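PDB 5UBU: putative acetamidase/formamidase from Yersinia enterocolitica subsp. palearctica serotype O:3, which probably hydrolyses carbon-nitrogen bonds other than peptide bonds in linear amides. Local coordinates for residues Asn193-Asp198 and Met314-Tyr319; Pro187-Gly192 and Pro208-Gly213; Gly53-Val58 and Tyr105-Leu110; Ile279-Leu284 and Met301-Cys306. One frame throughout, in Å; residues are numbered along the deposited sequence.

Contact 1 (Asn193-Asp198 and Met314-Tyr319). With NA (sodium ion), chain H.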
loop_
_atom_site.group_PDB
_atom_site.type_symbol
_atom_site.label_atom_id
_atom_site.label_comp_id
_atom_site.label_asym_id
_atom_site.label_seq_id
_atom_site.Cartn_x
_atom_site.Cartn_y
_atom_site.Cartn_z
ATOM N N ASN B 193 14.879 13.460 4.542
ATOM C CA ASN B 193 15.389 12.861 3.307
ATOM C C ASN B 193 14.260 12.729 2.278
ATOM O O ASN B 193 13.793 11.628 1.965
ATOM C CB ASN B 193 16.011 11.493 3.627
ATOM C CG ASN B 193 16.788 10.908 2.467
ATOM O OD1 ASN B 193 17.265 11.632 1.599
ATOM N ND2 ASN B 193 16.954 9.593 2.470
HETATM N N MSE B 194 13.842 13.872 1.747
HETATM C CA MSE B 194 12.751 13.933 0.778
HETATM C C MSE B 194 13.155 13.557 -0.622
HETATM O O MSE B 194 12.356 13.002 -1.367
HETATM C CB MSE B 194 12.207 15.359 0.742
HETATM C CG MSE B 194 11.616 15.773 2.087
HETATM SE SE MSE B 194 11.121 17.673 2.056
HETATM C CE MSE B 194 12.909 18.492 2.007
ATOM N N ASP B 195 14.391 13.871 -0.994
ATOM C CA ASP B 195 14.899 13.583 -2.333
ATOM C C ASP B 195 13.929 14.078 -3.422
ATOM O O ASP B 195 13.501 13.320 -4.282
ATOM C CB ASP B 195 15.193 12.087 -2.496
ATOM C CG ASP B 195 16.298 11.580 -1.569
ATOM O OD1 ASP B 195 17.160 12.373 -1.125
ATOM O OD2 ASP B 195 16.318 10.357 -1.309
ATOM N N VAL B 196 13.571 15.356 -3.342
ATOM C CA VAL B 196 12.692 15.997 -4.314
ATOM C C VAL B 196 13.607 16.856 -5.191
ATOM O O VAL B 196 14.167 17.842 -4.704
ATOM C CB VAL B 196 11.614 16.867 -3.626
ATOM C CG1 VAL B 196 10.830 17.681 -4.651
ATOM C CG2 VAL B 196 10.673 15.996 -2.811
ATOM N N PRO B 197 13.765 16.492 -6.481
ATOM C CA PRO B 197 14.652 17.208 -7.424
ATOM C C PRO B 197 14.475 18.717 -7.510
ATOM O O PRO B 197 15.423 19.422 -7.855
ATOM C CB PRO B 197 14.298 16.597 -8.780
ATOM C CG PRO B 197 13.778 15.248 -8.461
ATOM C CD PRO B 197 13.095 15.349 -7.130
ATOM N N ASP B 198 13.279 19.201 -7.197
ATOM C CA ASP B 198 12.960 20.636 -7.273
ATOM C C ASP B 198 13.589 21.508 -6.179
ATOM O O ASP B 198 13.651 22.728 -6.325
ATOM C CB ASP B 198 11.445 20.804 -7.240
ATOM C CG ASP B 198 10.758 20.070 -8.361
ATOM O OD1 ASP B 198 10.756 20.559 -9.503
ATOM O OD2 ASP B 198 10.172 19.018 -8.083
HETATM N N MSE B 314 11.174 6.935 -3.848
HETATM C CA MSE B 314 10.283 5.806 -3.627
HETATM C C MSE B 314 11.176 4.690 -3.129
HETATM O O MSE B 314 10.925 3.522 -3.370
HETATM C CB MSE B 314 9.356 5.632 -4.827
HETATM C CG MSE B 314 9.684 4.666 -5.951
HETATM SE SE MSE B 314 8.095 3.547 -6.224
HETATM C CE MSE B 314 8.981 1.827 -5.876
ATOM N N VAL B 315 12.200 5.074 -2.367
ATOM C CA VAL B 315 13.186 4.140 -1.830
ATOM C C VAL B 315 13.444 4.266 -0.319
ATOM O O VAL B 315 13.756 3.284 0.351
ATOM C CB VAL B 315 14.536 4.286 -2.584
ATOM C CG1 VAL B 315 14.336 4.054 -4.077
ATOM C CG2 VAL B 315 15.179 5.651 -2.371
ATOM N N ASP B 316 13.301 5.472 0.213
ATOM C CA ASP B 316 13.568 5.732 1.626
ATOM C C ASP B 316 12.467 5.149 2.535
ATOM O O ASP B 316 11.404 4.777 2.037
ATOM C CB ASP B 316 13.725 7.251 1.796
ATOM C CG ASP B 316 14.873 7.823 0.940
ATOM O OD1 ASP B 316 15.966 7.197 0.880
ATOM O OD2 ASP B 316 14.695 8.914 0.355
ATOM N N PRO B 317 12.718 5.050 3.865
ATOM C CA PRO B 317 11.723 4.504 4.816
ATOM C C PRO B 317 10.296 5.015 4.585
ATOM O O PRO B 317 9.331 4.321 4.898
ATOM C CB PRO B 317 12.270 4.941 6.167
ATOM C CG PRO B 317 13.746 4.905 5.961
ATOM C CD PRO B 317 13.974 5.394 4.557
ATOM N N LYS B 318 10.195 6.234 4.069
ATOM C CA LYS B 318 8.939 6.844 3.686
ATOM C C LYS B 318 9.149 7.473 2.323
ATOM O O LYS B 318 10.184 8.112 2.069
ATOM C CB LYS B 318 8.484 7.906 4.675
ATOM C CG LYS B 318 8.019 7.347 5.994
ATOM C CD LYS B 318 7.463 8.426 6.886
ATOM C CE LYS B 318 6.912 7.799 8.153
ATOM N NZ LYS B 318 6.305 8.806 9.065
ATOM N N TYR B 319 8.177 7.290 1.441
ATOM C CA TYR B 319 8.262 7.856 0.110
ATOM C C TYR B 319 7.831 9.307 0.188
ATOM O O TYR B 319 7.122 9.686 1.101
ATOM C CB TYR B 319 7.390 7.085 -0.876
ATOM C CG TYR B 319 7.566 5.581 -0.814
ATOM C CD1 TYR B 319 8.835 5.008 -0.782
ATOM C CD2 TYR B 319 6.468 4.733 -0.865
ATOM C CE1 TYR B 319 9.001 3.643 -0.751
ATOM C CE2 TYR B 319 6.630 3.362 -0.831
ATOM C CZ TYR B 319 7.898 2.823 -0.779
ATOM O OH TYR B 319 8.063 1.464 -0.753
HETATM NA NA NA H . 18.634 11.025 -0.067
HETATM O O HOH W 1 18.203 8.183 -0.534
#
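Asp316 brings its carboxylate up against Asn193 and Asp195, the two residues of 193-198 that hold a sodium ion. Metal bonds dominate. Asn193 gives OD1, which sits 2.2 Å from the sodium ion. Asp195 binds it with both carboxylate oxygens, unequally: OD1 is 2.3 Å from the ion and Asp195 OD2 2.7 Å. Asp220 adds another carboxylate oxygen from strand 214-222 and also binds a second sodium; Asn193 and Asp195 thus belong to a two-metal site. In a family assigned to amide hydrolysis, such a buried, acid-rich pair of metals is consistent with an active centre.

Asp316 stands in the second shell and reaches the ion through water. Its OD1 accepts a hydrogen bond of 2.8 Å from the water, whose oxygen lies 2.9 Å from the sodium ion, a long metal contact. With chi1 at -59°, Asp316 CG lies anti to its own carbonyl carbon, and this swings the carboxylate toward 193-198.

The remaining polar contacts are direct. Asp195 OD2 and Asp316 OD2 approach to 2.7 Å, their carboxylate planes 58° apart. Asn193 ND2 comes within 3.0 Å of Asp316 OD1, but the angle is poor for a hydrogen bond; that NH2 group instead donates to the backbone oxygen of Leu185.

Contact 2 (Pro187-Gly192 and Pro208-Gly213)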
loop_
_atom_site.group_PDB
_atom_site.type_symbol
_atom_site.label_atom_id
_atom_site.label_comp_id
_atom_site.label_asym_id
_atom_site.label_seq_id
_atom_site.Cartn_x
_atom_site.Cartn_y
_atom_site.Cartn_z
ATOM N N PRO B 187 12.212 10.925 5.565
ATOM C CA PRO B 187 11.502 12.190 5.402
ATOM C C PRO B 187 10.197 12.093 6.186
ATOM O O PRO B 187 9.646 10.993 6.331
ATOM C CB PRO B 187 11.191 12.234 3.919
ATOM C CG PRO B 187 11.043 10.808 3.533
ATOM C CD PRO B 187 11.962 10.020 4.427
ATOM N N ASP B 188 9.697 13.219 6.687
ATOM C CA ASP B 188 8.456 13.199 7.465
ATOM C C ASP B 188 7.867 14.621 7.452
ATOM O O ASP B 188 8.126 15.384 6.518
ATOM C CB ASP B 188 8.781 12.679 8.881
ATOM C CG ASP B 188 7.602 12.028 9.567
ATOM O OD1 ASP B 188 6.459 12.556 9.488
ATOM O OD2 ASP B 188 7.850 10.985 10.216
ATOM N N ASN B 189 7.079 14.981 8.464
ATOM C CA ASN B 189 6.478 16.331 8.511
ATOM C C ASN B 189 7.445 17.458 8.900
ATOM O O ASN B 189 7.046 18.622 8.993
ATOM C CB ASN B 189 5.222 16.347 9.410
ATOM C CG ASN B 189 5.502 15.969 10.859
ATOM O OD1 ASN B 189 6.597 16.148 11.380
ATOM N ND2 ASN B 189 4.481 15.475 11.520
ATOM N N HIS B 190 8.699 17.089 9.131
ATOM C CA HIS B 190 9.751 18.030 9.505
ATOM C C HIS B 190 10.703 18.286 8.336
ATOM O O HIS B 190 11.648 19.070 8.460
ATOM C CB HIS B 190 10.557 17.439 10.660
ATOM C CG HIS B 190 11.447 16.304 10.255
ATOM N ND1 HIS B 190 10.959 15.125 9.733
ATOM C CD2 HIS B 190 12.790 16.151 10.325
ATOM C CE1 HIS B 190 11.961 14.308 9.470
ATOM N NE2 HIS B 190 13.085 14.904 9.822
ATOM N N GLY B 191 10.444 17.626 7.206
ATOM C CA GLY B 191 11.286 17.706 6.020
ATOM C C GLY B 191 12.017 16.371 5.980
ATOM O O GLY B 191 11.387 15.314 5.896
ATOM N N GLY B 192 13.344 16.417 6.034
ATOM C CA GLY B 192 14.147 15.197 6.049
ATOM C C GLY B 192 14.646 14.767 4.684
ATOM O O GLY B 192 14.807 15.596 3.787
ATOM N N PRO B 208 8.058 23.668 8.933
ATOM C CA PRO B 208 7.388 24.057 10.159
ATOM C C PRO B 208 8.234 23.877 11.412
ATOM O O PRO B 208 8.688 22.774 11.697
ATOM C CB PRO B 208 6.173 23.123 10.213
ATOM C CG PRO B 208 6.452 22.013 9.261
ATOM C CD PRO B 208 7.776 22.263 8.604
ATOM N N VAL B 209 8.397 24.960 12.165
ATOM C CA VAL B 209 9.168 24.933 13.391
ATOM C C VAL B 209 8.368 24.273 14.508
ATOM O O VAL B 209 7.187 24.567 14.690
ATOM C CB VAL B 209 9.556 26.361 13.846
ATOM C CG1 VAL B 209 10.348 26.323 15.154
ATOM C CG2 VAL B 209 10.376 27.057 12.771
ATOM N N ARG B 210 9.020 23.361 15.226
ATOM C CA ARG B 210 8.413 22.670 16.367
ATOM C C ARG B 210 9.353 22.659 17.584
ATOM O O ARG B 210 8.942 22.260 18.672
ATOM C CB ARG B 210 8.010 21.245 15.991
ATOM C CG ARG B 210 6.948 21.179 14.904
ATOM C CD ARG B 210 6.521 19.746 14.639
ATOM N NE ARG B 210 5.528 19.646 13.569
ATOM C CZ ARG B 210 5.801 19.523 12.263
ATOM N NH1 ARG B 210 4.807 19.434 11.387
ATOM N NH2 ARG B 210 7.054 19.492 11.819
ATOM N N ALA B 211 10.598 23.102 17.398
ATOM C CA ALA B 211 11.590 23.166 18.472
ATOM C C ALA B 211 12.144 24.589 18.541
ATOM O O ALA B 211 12.319 25.235 17.505
ATOM C CB ALA B 211 12.714 22.184 18.220
ATOM N N PRO B 212 12.421 25.087 19.764
ATOM C CA PRO B 212 12.944 26.452 19.861
ATOM C C PRO B 212 14.230 26.614 19.054
ATOM O O PRO B 212 15.113 25.765 19.127
ATOM C CB PRO B 212 13.209 26.629 21.362
ATOM C CG PRO B 212 12.352 25.618 22.033
ATOM C CD PRO B 212 12.258 24.460 21.092
ATOM N N GLY B 213 14.306 27.691 18.276
ATOM C CA GLY B 213 15.465 27.988 17.439
ATOM C C GLY B 213 15.396 27.363 16.060
ATOM O O GLY B 213 16.271 27.609 15.222
#
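Arg210 reaches from the loop between strands 203-208 and 214-222 to the backbone oxygen of Asn189, in the type I beta turn Asp188-Gly191 that joins strands 187-188 and 191-193 as a hairpin. Along its side chain, CB heads toward the turn. From CG the chain runs extended through CD to NE, and none of this aliphatic part touches 187-192; its work is to carry the guanidinium across.

At CZ the contact begins. Asn189 OD1 lies 3.3 Å above one face of the guanidinium, nearer the edge of the group than its centre, and the amide stacks on it with the two planes 27° apart. The opposite face has Pro208 CB above it, so the flat group is sandwiched between a proline from its own segment and an asparagine from the turn. NH1 passes 3.6 Å from Asn189 CG and makes only a weak bond to Asn189 O; it has a second weak partner in the backbone oxygen of Ser254.

NH2, the other tip, carries the main bond, 3.0 Å to Asn189 O with an N-H...O angle of 156°. The oxygen lies near the guanidinium plane, but the donor stands well above the carbonyl plane rather than on a lone pair. Pro208 CG packs against this same Asn189 O at 3.5 Å.

Contact 3 (Gly53-Val58 and Tyr105-Leu110)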
loop_
_atom_site.group_PDB
_atom_site.type_symbol
_atom_site.label_atom_id
_atom_site.label_comp_id
_atom_site.label_asym_id
_atom_site.label_seq_id
_atom_site.Cartn_x
_atom_site.Cartn_y
_atom_site.Cartn_z
ATOM N N GLY B 53 17.411 36.079 7.731
ATOM C CA GLY B 53 17.871 36.881 6.596
ATOM C C GLY B 53 19.332 36.620 6.265
ATOM O O GLY B 53 19.775 36.955 5.189
ATOM N N ASP B 54 20.076 36.047 7.213
ATOM C CA ASP B 54 21.493 35.722 7.007
ATOM C C ASP B 54 21.701 34.624 5.967
ATOM O O ASP B 54 20.802 33.841 5.679
ATOM C CB ASP B 54 22.165 35.253 8.314
ATOM C CG ASP B 54 22.452 36.375 9.288
ATOM O OD1 ASP B 54 22.231 37.562 8.963
ATOM O OD2 ASP B 54 22.932 36.056 10.399
ATOM N N ARG B 55 22.911 34.590 5.423
ATOM C CA ARG B 55 23.319 33.601 4.439
ATOM C C ARG B 55 24.276 32.610 5.097
ATOM O O ARG B 55 25.006 32.971 6.026
ATOM C CB ARG B 55 23.978 34.284 3.233
ATOM C CG ARG B 55 22.972 35.006 2.355
ATOM C CD ARG B 55 23.573 35.943 1.329
ATOM N NE ARG B 55 24.290 35.170 0.316
ATOM C CZ ARG B 55 25.614 35.139 0.153
ATOM N NH1 ARG B 55 26.135 34.393 -0.813
ATOM N NH2 ARG B 55 26.424 35.886 0.898
ATOM N N VAL B 56 24.243 31.359 4.642
ATOM C CA VAL B 56 25.126 30.320 5.162
ATOM C C VAL B 56 25.721 29.556 3.982
ATOM O O VAL B 56 24.995 29.119 3.098
ATOM C CB VAL B 56 24.397 29.327 6.089
ATOM C CG1 VAL B 56 25.372 28.296 6.653
ATOM C CG2 VAL B 56 23.722 30.067 7.228
ATOM N N ILE B 57 27.044 29.424 3.972
ATOM C CA ILE B 57 27.764 28.698 2.940
ATOM C C ILE B 57 28.135 27.371 3.591
ATOM O O ILE B 57 29.050 27.314 4.418
ATOM C CB ILE B 57 29.029 29.456 2.487
ATOM C CG1 ILE B 57 28.657 30.859 1.981
ATOM C CG2 ILE B 57 29.771 28.648 1.417
ATOM C CD1 ILE B 57 29.847 31.714 1.573
ATOM N N VAL B 58 27.430 26.311 3.214
ATOM C CA VAL B 58 27.645 24.988 3.796
ATOM C C VAL B 58 28.542 24.068 2.964
ATOM O O VAL B 58 28.295 23.871 1.783
ATOM C CB VAL B 58 26.300 24.247 3.973
ATOM C CG1 VAL B 58 26.517 22.944 4.732
ATOM C CG2 VAL B 58 25.302 25.115 4.720
ATOM N N TYR B 105 16.060 29.501 1.202
ATOM C CA TYR B 105 16.257 29.791 -0.212
ATOM C C TYR B 105 17.644 29.330 -0.623
ATOM O O TYR B 105 18.629 29.797 -0.085
ATOM C CB TYR B 105 16.059 31.284 -0.514
ATOM C CG TYR B 105 16.481 31.664 -1.910
ATOM C CD1 TYR B 105 15.845 31.116 -3.016
ATOM C CD2 TYR B 105 17.497 32.592 -2.132
ATOM C CE1 TYR B 105 16.235 31.439 -4.310
ATOM C CE2 TYR B 105 17.885 32.934 -3.427
ATOM C CZ TYR B 105 17.249 32.349 -4.508
ATOM O OH TYR B 105 17.614 32.664 -5.791
ATOM N N ILE B 106 17.715 28.400 -1.569
ATOM C CA ILE B 106 19.000 27.895 -2.047
ATOM C C ILE B 106 19.463 28.806 -3.187
ATOM O O ILE B 106 18.774 28.937 -4.198
ATOM C CB ILE B 106 18.892 26.433 -2.517
ATOM C CG1 ILE B 106 18.337 25.551 -1.381
ATOM C CG2 ILE B 106 20.256 25.931 -2.975
ATOM C CD1 ILE B 106 18.052 24.116 -1.784
ATOM N N GLU B 107 20.614 29.451 -3.012
ATOM C CA GLU B 107 21.131 30.354 -4.034
ATOM C C GLU B 107 21.922 29.622 -5.088
ATOM O O GLU B 107 21.735 29.853 -6.287
ATOM C CB GLU B 107 22.064 31.410 -3.436
ATOM C CG GLU B 107 21.433 32.381 -2.457
ATOM C CD GLU B 107 22.407 33.446 -2.010
ATOM O OE1 GLU B 107 22.064 34.234 -1.095
ATOM O OE2 GLU B 107 23.531 33.489 -2.558
ATOM N N SER B 108 22.825 28.760 -4.621
ATOM C CA SER B 108 23.713 28.021 -5.495
ATOM C C SER B 108 24.271 26.755 -4.860
ATOM O O SER B 108 24.288 26.606 -3.633
ATOM C CB SER B 108 24.877 28.928 -5.886
ATOM O OG SER B 108 25.553 29.394 -4.732
HETATM N N MSE B 109 24.734 25.852 -5.724
HETATM C CA MSE B 109 25.307 24.575 -5.314
HETATM C C MSE B 109 26.407 24.240 -6.282
HETATM O O MSE B 109 26.162 24.093 -7.480
HETATM C CB MSE B 109 24.233 23.493 -5.340
HETATM C CG MSE B 109 23.210 23.672 -4.230
HETATM SE SE MSE B 109 21.927 22.183 -4.270
HETATM C CE MSE B 109 23.130 20.736 -3.703
ATOM N N LEU B 110 27.632 24.140 -5.778
ATOM C CA LEU B 110 28.791 23.819 -6.615
ATOM C C LEU B 110 29.481 22.579 -6.058
ATOM O O LEU B 110 29.370 22.301 -4.862
ATOM C CB LEU B 110 29.784 24.985 -6.624
ATOM C CG LEU B 110 29.256 26.347 -7.094
ATOM C CD1 LEU B 110 30.306 27.425 -6.905
ATOM C CD2 LEU B 110 28.770 26.269 -8.538
#
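Arg55 and Glu107 meet in a salt bridge. Its tight end is at Arg55 NE, which donates to Glu107 OE1 at 2.8 Å with an N-H...O angle of 149°. Arg55 CD lies beside NE on this side of the acid. The other limb is looser: Arg55 NH1 reaches Glu107 OE2 at 3.3 Å, and NE adds only a weak bond to OE2.

This is a side-on, two-nitrogen grip with the carboxylate at the guanidinium edge. The two planes are 18° apart, and both oxygens are met on their syn sides, somewhat out of the carboxylate plane.

The pair spans a strand of the large mixed sheet: strand 239-248 runs between 55-59 and 101-111, antiparallel to both, and the two side chains bridge over it, each touching Thr242. Opposite that threonine, Glu107 and Ser108 form a classic beta bulge.

How the groups get there differs. Glu107 is extended beyond CG and points its CB toward the other segment, whereas Arg55 bends at chi3 (68°), which brings NE round to the acid.

Both residues are partly exposed, so the short NE-OE1 limb and the longer NH1-OE2 limb alike belong to a surface contact. No other subunit of the assembly touches either segment, and the bridge stays on the outside of the sheet within its own chain.

Contact 4 (Ile279-Leu284 and Met301-Cys306)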
loop_
_atom_site.group_PDB
_atom_site.type_symbol
_atom_site.label_atom_id
_atom_site.label_comp_id
_atom_site.label_asym_id
_atom_site.label_seq_id
_atom_site.Cartn_x
_atom_site.Cartn_y
_atom_site.Cartn_z
ATOM N N ILE B 279 -1.672 13.180 1.170
ATOM C CA ILE B 279 -1.140 14.182 2.090
ATOM C C ILE B 279 -0.756 15.463 1.348
ATOM O O ILE B 279 -1.128 16.560 1.764
ATOM C CB ILE B 279 0.084 13.613 2.843
ATOM C CG1 ILE B 279 -0.376 12.581 3.869
ATOM C CG2 ILE B 279 0.831 14.710 3.578
ATOM C CD1 ILE B 279 0.747 11.758 4.462
ATOM N N ALA B 280 -0.021 15.303 0.246
ATOM C CA ALA B 280 0.430 16.434 -0.562
ATOM C C ALA B 280 -0.744 17.187 -1.165
ATOM O O ALA B 280 -0.865 18.411 -0.982
ATOM C CB ALA B 280 1.373 15.962 -1.657
ATOM N N TYR B 281 -1.603 16.473 -1.888
ATOM C CA TYR B 281 -2.757 17.131 -2.483
ATOM C C TYR B 281 -3.672 17.786 -1.466
ATOM O O TYR B 281 -4.118 18.905 -1.691
ATOM C CB TYR B 281 -3.566 16.224 -3.413
ATOM C CG TYR B 281 -3.173 16.317 -4.870
ATOM C CD1 TYR B 281 -3.305 17.526 -5.554
ATOM C CD2 TYR B 281 -2.770 15.200 -5.589
ATOM C CE1 TYR B 281 -2.983 17.640 -6.895
ATOM C CE2 TYR B 281 -2.473 15.296 -6.940
ATOM C CZ TYR B 281 -2.580 16.529 -7.586
ATOM O OH TYR B 281 -2.267 16.646 -8.921
ATOM N N ARG B 282 -3.935 17.120 -0.345
ATOM C CA ARG B 282 -4.831 17.705 0.657
ATOM C C ARG B 282 -4.213 18.976 1.256
ATOM O O ARG B 282 -4.912 19.969 1.494
ATOM C CB ARG B 282 -5.174 16.730 1.765
ATOM C CG ARG B 282 -6.376 17.231 2.554
ATOM C CD ARG B 282 -6.803 16.333 3.674
ATOM N NE ARG B 282 -5.882 16.366 4.803
ATOM C CZ ARG B 282 -6.084 15.742 5.958
ATOM N NH1 ARG B 282 -5.162 15.821 6.911
ATOM N NH2 ARG B 282 -7.187 15.028 6.162
ATOM N N ASP B 283 -2.905 18.933 1.495
ATOM C CA ASP B 283 -2.210 20.088 2.060
ATOM C C ASP B 283 -2.275 21.251 1.083
ATOM O O ASP B 283 -2.456 22.394 1.499
ATOM C CB ASP B 283 -0.746 19.796 2.354
ATOM C CG ASP B 283 -0.065 20.953 3.063
ATOM O OD1 ASP B 283 -0.425 21.215 4.227
ATOM O OD2 ASP B 283 0.842 21.587 2.474
ATOM N N LEU B 284 -2.110 20.952 -0.208
ATOM C CA LEU B 284 -2.169 21.980 -1.240
ATOM C C LEU B 284 -3.551 22.640 -1.229
ATOM O O LEU B 284 -3.659 23.866 -1.250
ATOM C CB LEU B 284 -1.856 21.390 -2.620
ATOM C CG LEU B 284 -1.833 22.357 -3.806
ATOM C CD1 LEU B 284 -0.867 23.500 -3.552
ATOM C CD2 LEU B 284 -1.446 21.615 -5.065
HETATM N N MSE B 301 -11.717 20.074 -7.199
HETATM C CA MSE B 301 -12.113 19.746 -8.567
HETATM C C MSE B 301 -11.215 20.412 -9.568
HETATM O O MSE B 301 -10.993 19.863 -10.636
HETATM C CB MSE B 301 -13.564 20.126 -8.801
HETATM C CG MSE B 301 -14.482 19.262 -7.946
HETATM SE SE MSE B 301 -16.364 19.800 -8.197
HETATM C CE MSE B 301 -16.764 19.160 -10.010
ATOM N N LEU B 302 -10.688 21.592 -9.242
ATOM C CA LEU B 302 -9.789 22.297 -10.164
ATOM C C LEU B 302 -8.455 21.557 -10.277
ATOM O O LEU B 302 -7.904 21.441 -11.375
ATOM C CB LEU B 302 -9.541 23.755 -9.730
ATOM C CG LEU B 302 -8.642 24.574 -10.663
ATOM C CD1 LEU B 302 -9.292 24.752 -12.021
ATOM C CD2 LEU B 302 -8.316 25.928 -10.066
ATOM N N LEU B 303 -7.928 21.086 -9.142
ATOM C CA LEU B 303 -6.665 20.338 -9.125
ATOM C C LEU B 303 -6.793 19.016 -9.852
ATOM O O LEU B 303 -5.793 18.423 -10.239
ATOM C CB LEU B 303 -6.163 20.096 -7.704
ATOM C CG LEU B 303 -5.598 21.320 -7.005
ATOM C CD1 LEU B 303 -5.265 20.990 -5.561
ATOM C CD2 LEU B 303 -4.369 21.828 -7.740
ATOM N N SER B 304 -8.027 18.553 -10.025
ATOM C CA SER B 304 -8.281 17.330 -10.756
ATOM C C SER B 304 -8.096 17.613 -12.262
ATOM O O SER B 304 -8.138 16.694 -13.080
ATOM C CB SER B 304 -9.696 16.832 -10.460
ATOM O OG SER B 304 -9.900 15.529 -10.971
ATOM N N GLN B 305 -7.873 18.887 -12.606
ATOM C CA GLN B 305 -7.672 19.324 -13.993
ATOM C C GLN B 305 -6.281 19.956 -14.220
ATOM O O GLN B 305 -5.753 19.888 -15.333
ATOM C CB GLN B 305 -8.722 20.385 -14.384
ATOM C CG GLN B 305 -10.148 20.135 -13.902
ATOM C CD GLN B 305 -10.694 18.779 -14.280
ATOM O OE1 GLN B 305 -10.330 18.210 -15.315
ATOM N NE2 GLN B 305 -11.597 18.258 -13.452
ATOM N N CYS B 306 -5.698 20.556 -13.171
ATOM C CA CYS B 306 -4.414 21.279 -13.272
ATOM C C CYS B 306 -3.292 20.850 -12.357
ATOM O O CYS B 306 -2.165 21.326 -12.503
ATOM C CB CYS B 306 -4.667 22.742 -12.934
ATOM S SG CYS B 306 -5.978 23.430 -13.916
#
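Leu303 pushes its CD1 methyl between Tyr281 and Leu284, which lie one helical turn apart on helix 273-291. That methyl is 4.0 Å from Tyr281 CD1 and 3.9 Å from Leu284 CD2. It comes to the edge of the tyrosine ring, near its plane, and does not lie over a face. Tyr281 CE1 also has Leu303 CB at 4.1 Å, and the side chains run past one another, pointing opposite ways.

The two leucines adopt different conformations. Leu284 has CG anti to its backbone N (chi1 -178°), and its CD2 meets both methyls of Leu303. In Leu303, CG instead lies anti to the carbonyl carbon (chi1 -73°), which sends the fork across to helix 273-291, where it also packs on Ile285 and Leu288. Ala323 touches Tyr281 and Leu284, and Leu325 touches Leu303, tying the helices to strand 319-326.

Across the two segments there is no hydrogen bond. The tyrosine hydroxyl bonds to the backbone oxygen of Asp227 of the second subunit, and Ser304 OG bonds to Thr233 of that subunit. Apolar packing therefore joins the helices to each other, while these two hydroxyls tie them to the second subunit.

Contact 1 is the one at the sodium site, with the second bound sodium ion about 5 Å from the side chain of Asp195. Contact 2 touches it directly: Lys318 NZ makes a 2.9 Å salt bridge to Asp188 OD2, Pro187 packs against Asn193 and Met194, and Gly192 runs straight on into Asn193. The side chain of His190 is nevertheless about 12 Å from a sodium ion. Contact 3, in the large sheet, has its centre about 22 Å from that of contact 1. Contact 4 is about 20 Å from contact 1 between centres and 31 Å from contact 3. Contacts 1 and 4 both touch the second subunit, and contact 4 also meets a third.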